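Beta-1,4-exocellulase (PDB 4B4H) probably hydrolyses cellulose to cellobiose as a family 6 cellobiohydrolase, of which this chain is the catalytic domain. Local coordinates at residues I133-V145 / C154-V167. Numbering follows the deposited sequence.
Sequences IEIDSLPNLVTNV and CAYMKQNGGYVNGV
Residues 133-145 run antiparallel to 154-167: the CA atoms of Glu134 and Val167 lie 7.1 Å apart, those of Val145 and Ala155 4.8 Å. The first segment leaves strand 127-133, passes through a type I turn from Ser137 to Asn140 and enters the short helix 140-143. In the second, the chain turns at Gly161, whose phi is positive, between one helix and the next. Leu141 is a knob in the hole formed by Cys154, Lys158, Tyr163 and Val164. With its CG anti to the carbonyl carbon (chi1 -48°), both methyls reach the second segment: CD1 rests on Tyr163 CB at 3.7 Å, and CD2 lies 3.4 Å from Cys154 O. The Tyr163 ring turns its edge to Ser137, with CE2 3.5 Å from Ser137 O. Met157 CB sits above one face, offset toward the rim; the hydroxyl is hydrogen-bonded to Gly86 O and Cys89 N. Val145 CG1 packs on Ala155; the Val145 side chain crosses the extended Lys158 chain at about a right angle. Cys154, disulfide-bonded to Cys89, sets SG 3.7 Å from Asn140 CB. Ser137 O accepts from Asn140 N and from Asn140 ND2 (3.0 Å). ND2 also donates, almost straight (171°), to Asp136 OD1, from above the carboxylate plane. No hydrogen bond joins the segments, so apolar packing carries the contact. The helices pack behind the loop carrying Asp136, the predicted proton donor, with Asn140 a probable second-shell residue.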
# COMPACT_ATOMS: atom_id res chain seq x y z
N ILE A 133 -1.13 -8.81 -1.23
CA ILE A 133 -0.76 -9.39 -2.53
C ILE A 133 -0.42 -8.33 -3.58
O ILE A 133 -1.32 -7.71 -4.17
CB ILE A 133 -1.84 -10.34 -3.11
CG1 ILE A 133 -2.27 -11.44 -2.13
CG2 ILE A 133 -1.37 -10.98 -4.42
CD1 ILE A 133 -1.15 -12.20 -1.44
N GLU A 134 0.89 -8.17 -3.83
CA GLU A 134 1.48 -7.44 -4.98
C GLU A 134 1.07 -5.98 -5.19
O GLU A 134 0.15 -5.67 -5.96
CB GLU A 134 1.36 -8.28 -6.28
CG GLU A 134 2.11 -9.62 -6.25
CD GLU A 134 3.63 -9.47 -6.23
OE1 GLU A 134 4.14 -8.36 -6.44
OE2 GLU A 134 4.35 -10.46 -5.95
N ILE A 135 1.74 -5.08 -4.48
CA ILE A 135 1.40 -3.67 -4.62
C ILE A 135 1.88 -3.15 -5.97
O ILE A 135 2.74 -3.75 -6.63
CB ILE A 135 1.95 -2.81 -3.45
CG1 ILE A 135 3.48 -2.88 -3.38
CG2 ILE A 135 1.28 -3.21 -2.13
CD1 ILE A 135 4.09 -1.88 -2.43
N ASP A 136 1.29 -2.04 -6.41
CA ASP A 136 1.73 -1.39 -7.65
C ASP A 136 1.71 -2.38 -8.84
O ASP A 136 2.65 -2.38 -9.65
CB ASP A 136 3.13 -0.77 -7.50
CG ASP A 136 3.52 0.09 -8.68
OD1 ASP A 136 2.62 0.64 -9.34
OD2 ASP A 136 4.72 0.21 -8.97
N SER A 137 0.66 -3.20 -8.93
CA SER A 137 0.56 -4.22 -9.99
C SER A 137 -0.64 -4.00 -10.89
O SER A 137 -0.62 -3.14 -11.77
CB SER A 137 0.58 -5.64 -9.40
OG SER A 137 -0.50 -5.87 -8.50
N LEU A 138 -1.72 -4.74 -10.63
CA LEU A 138 -2.87 -4.80 -11.53
C LEU A 138 -3.42 -3.48 -12.07
O LEU A 138 -3.81 -3.41 -13.24
CB LEU A 138 -4.00 -5.60 -10.87
CG LEU A 138 -3.68 -7.08 -10.60
CD1 LEU A 138 -4.82 -7.78 -9.89
CD2 LEU A 138 -3.28 -7.83 -11.88
N PRO A 139 -3.50 -2.41 -11.23
CA PRO A 139 -4.11 -1.19 -11.79
C PRO A 139 -3.26 -0.50 -12.88
O PRO A 139 -3.79 0.30 -13.65
CB PRO A 139 -4.30 -0.29 -10.54
CG PRO A 139 -4.38 -1.28 -9.40
CD PRO A 139 -3.36 -2.33 -9.76
N ASN A 140 -1.98 -0.85 -12.97
CA ASN A 140 -1.14 -0.37 -14.08
C ASN A 140 -1.68 -0.85 -15.43
O ASN A 140 -1.56 -0.13 -16.43
CB ASN A 140 0.31 -0.83 -13.93
CG ASN A 140 1.03 -0.10 -12.82
OD1 ASN A 140 1.34 1.08 -12.92
ND2 ASN A 140 1.34 -0.82 -11.75
N LEU A 141 -2.28 -2.04 -15.45
CA LEU A 141 -2.82 -2.61 -16.68
C LEU A 141 -4.14 -1.98 -17.12
O LEU A 141 -4.64 -2.27 -18.20
CB LEU A 141 -2.94 -4.14 -16.58
CG LEU A 141 -1.69 -4.83 -16.05
CD1 LEU A 141 -1.92 -6.33 -15.96
CD2 LEU A 141 -0.46 -4.55 -16.90
N VAL A 142 -4.70 -1.13 -16.25
CA VAL A 142 -5.89 -0.33 -16.56
C VAL A 142 -5.46 1.04 -17.12
O VAL A 142 -5.96 1.48 -18.15
CB VAL A 142 -6.78 -0.11 -15.31
CG1 VAL A 142 -7.98 0.78 -15.64
CG2 VAL A 142 -7.22 -1.44 -14.72
N THR A 143 -4.51 1.67 -16.43
CA THR A 143 -4.26 3.11 -16.59
C THR A 143 -2.97 3.46 -17.33
O THR A 143 -2.84 4.55 -17.89
CB THR A 143 -4.16 3.78 -15.21
OG1 THR A 143 -3.01 3.27 -14.53
CG2 THR A 143 -5.41 3.50 -14.37
N ASN A 144 -2.00 2.55 -17.30
CA ASN A 144 -0.68 2.83 -17.87
C ASN A 144 -0.32 2.03 -19.13
O ASN A 144 0.86 1.81 -19.41
CB ASN A 144 0.39 2.70 -16.77
CG ASN A 144 0.25 3.76 -15.68
OD1 ASN A 144 -0.14 4.89 -15.94
ND2 ASN A 144 0.59 3.40 -14.45
N VAL A 145 -1.32 1.62 -19.91
CA VAL A 145 -1.07 0.80 -21.09
C VAL A 145 -1.14 1.60 -22.40
O VAL A 145 -0.59 1.18 -23.42
CB VAL A 145 -2.01 -0.43 -21.13
CG1 VAL A 145 -1.89 -1.18 -22.45
CG2 VAL A 145 -1.65 -1.38 -20.01
N CYS A 154 4.31 -2.00 -19.23
CA CYS A 154 2.95 -2.35 -18.81
C CYS A 154 2.14 -3.05 -19.91
O CYS A 154 1.50 -4.07 -19.65
CB CYS A 154 2.17 -1.16 -18.27
SG CYS A 154 2.79 -0.51 -16.69
N ALA A 155 2.17 -2.50 -21.12
CA ALA A 155 1.52 -3.13 -22.26
C ALA A 155 1.96 -4.60 -22.42
O ALA A 155 1.13 -5.50 -22.61
CB ALA A 155 1.79 -2.34 -23.54
N TYR A 156 3.27 -4.83 -22.30
CA TYR A 156 3.84 -6.18 -22.37
C TYR A 156 3.31 -7.14 -21.29
O TYR A 156 3.02 -8.31 -21.57
CB TYR A 156 5.36 -6.12 -22.30
CG TYR A 156 6.07 -7.40 -22.68
CD1 TYR A 156 6.18 -7.78 -24.01
CD2 TYR A 156 6.67 -8.21 -21.70
CE1 TYR A 156 6.86 -8.94 -24.38
CE2 TYR A 156 7.34 -9.37 -22.05
CZ TYR A 156 7.43 -9.73 -23.39
OH TYR A 156 8.09 -10.89 -23.74
N MET A 157 3.25 -6.65 -20.05
CA MET A 157 2.76 -7.47 -18.93
C MET A 157 1.26 -7.75 -19.07
O MET A 157 0.78 -8.83 -18.69
CB MET A 157 3.10 -6.79 -17.59
CG MET A 157 4.59 -6.59 -17.30
SD MET A 157 5.64 -8.04 -17.65
CE MET A 157 4.86 -9.29 -16.63
N LYS A 158 0.53 -6.83 -19.69
CA LYS A 158 -0.89 -7.04 -19.99
C LYS A 158 -1.04 -8.09 -21.10
O LYS A 158 -1.84 -9.02 -21.00
CB LYS A 158 -1.59 -5.75 -20.40
CG LYS A 158 -2.94 -5.98 -21.06
CD LYS A 158 -3.56 -4.71 -21.61
CE LYS A 158 -4.60 -5.04 -22.66
NZ LYS A 158 -4.86 -3.91 -23.59
N GLN A 159 -0.25 -7.93 -22.15
CA GLN A 159 -0.29 -8.87 -23.25
C GLN A 159 0.11 -10.27 -22.82
O GLN A 159 -0.52 -11.24 -23.24
CB GLN A 159 0.58 -8.36 -24.40
CG GLN A 159 0.64 -9.27 -25.63
CD GLN A 159 -0.63 -9.25 -26.47
OE1 GLN A 159 -1.35 -8.25 -26.52
NE2 GLN A 159 -0.89 -10.36 -27.16
N ASN A 160 1.15 -10.40 -21.99
CA ASN A 160 1.67 -11.72 -21.63
C ASN A 160 0.98 -12.35 -20.41
O ASN A 160 1.21 -13.51 -20.09
CB ASN A 160 3.22 -11.77 -21.61
CG ASN A 160 3.84 -11.37 -20.27
OD1 ASN A 160 3.17 -10.91 -19.36
ND2 ASN A 160 5.15 -11.55 -20.16
N GLY A 161 0.15 -11.56 -19.74
CA GLY A 161 -0.64 -12.02 -18.60
C GLY A 161 0.20 -12.29 -17.36
O GLY A 161 -0.19 -13.09 -16.51
N GLY A 162 1.34 -11.62 -17.26
CA GLY A 162 2.31 -11.93 -16.19
C GLY A 162 1.80 -11.50 -14.83
O GLY A 162 1.92 -12.25 -13.88
N TYR A 163 1.29 -10.27 -14.75
CA TYR A 163 0.63 -9.79 -13.53
C TYR A 163 -0.61 -10.58 -13.17
O TYR A 163 -0.75 -11.03 -12.04
CB TYR A 163 0.24 -8.32 -13.67
CG TYR A 163 1.34 -7.29 -13.50
CD1 TYR A 163 2.70 -7.64 -13.55
CD2 TYR A 163 1.01 -5.96 -13.32
CE1 TYR A 163 3.69 -6.66 -13.40
CE2 TYR A 163 1.98 -4.99 -13.18
CZ TYR A 163 3.32 -5.34 -13.22
OH TYR A 163 4.27 -4.36 -13.07
N VAL A 164 -1.52 -10.76 -14.13
CA VAL A 164 -2.79 -11.44 -13.85
C VAL A 164 -2.52 -12.88 -13.38
O VAL A 164 -3.04 -13.32 -12.35
CB VAL A 164 -3.73 -11.39 -15.09
CG1 VAL A 164 -4.96 -12.28 -14.89
CG2 VAL A 164 -4.14 -9.97 -15.39
N ASN A 165 -1.70 -13.61 -14.13
CA ASN A 165 -1.40 -15.00 -13.80
C ASN A 165 -0.51 -15.17 -12.57
O ASN A 165 -0.67 -16.13 -11.83
CB ASN A 165 -0.76 -15.71 -15.00
CG ASN A 165 -1.75 -15.98 -16.11
OD1 ASN A 165 -2.95 -16.08 -15.89
ND2 ASN A 165 -1.25 -16.11 -17.33
N GLY A 166 0.44 -14.24 -12.38
CA GLY A 166 1.29 -14.24 -11.18
C GLY A 166 0.42 -14.09 -9.94
O GLY A 166 0.49 -14.93 -9.04
N VAL A 167 -0.38 -13.03 -9.92
CA VAL A 167 -1.30 -12.76 -8.82
C VAL A 167 -2.24 -13.95 -8.56
O VAL A 167 -2.42 -14.34 -7.40
CB VAL A 167 -2.10 -11.46 -9.06
CG1 VAL A 167 -3.27 -11.36 -8.09
CG2 VAL A 167 -1.20 -10.25 -8.94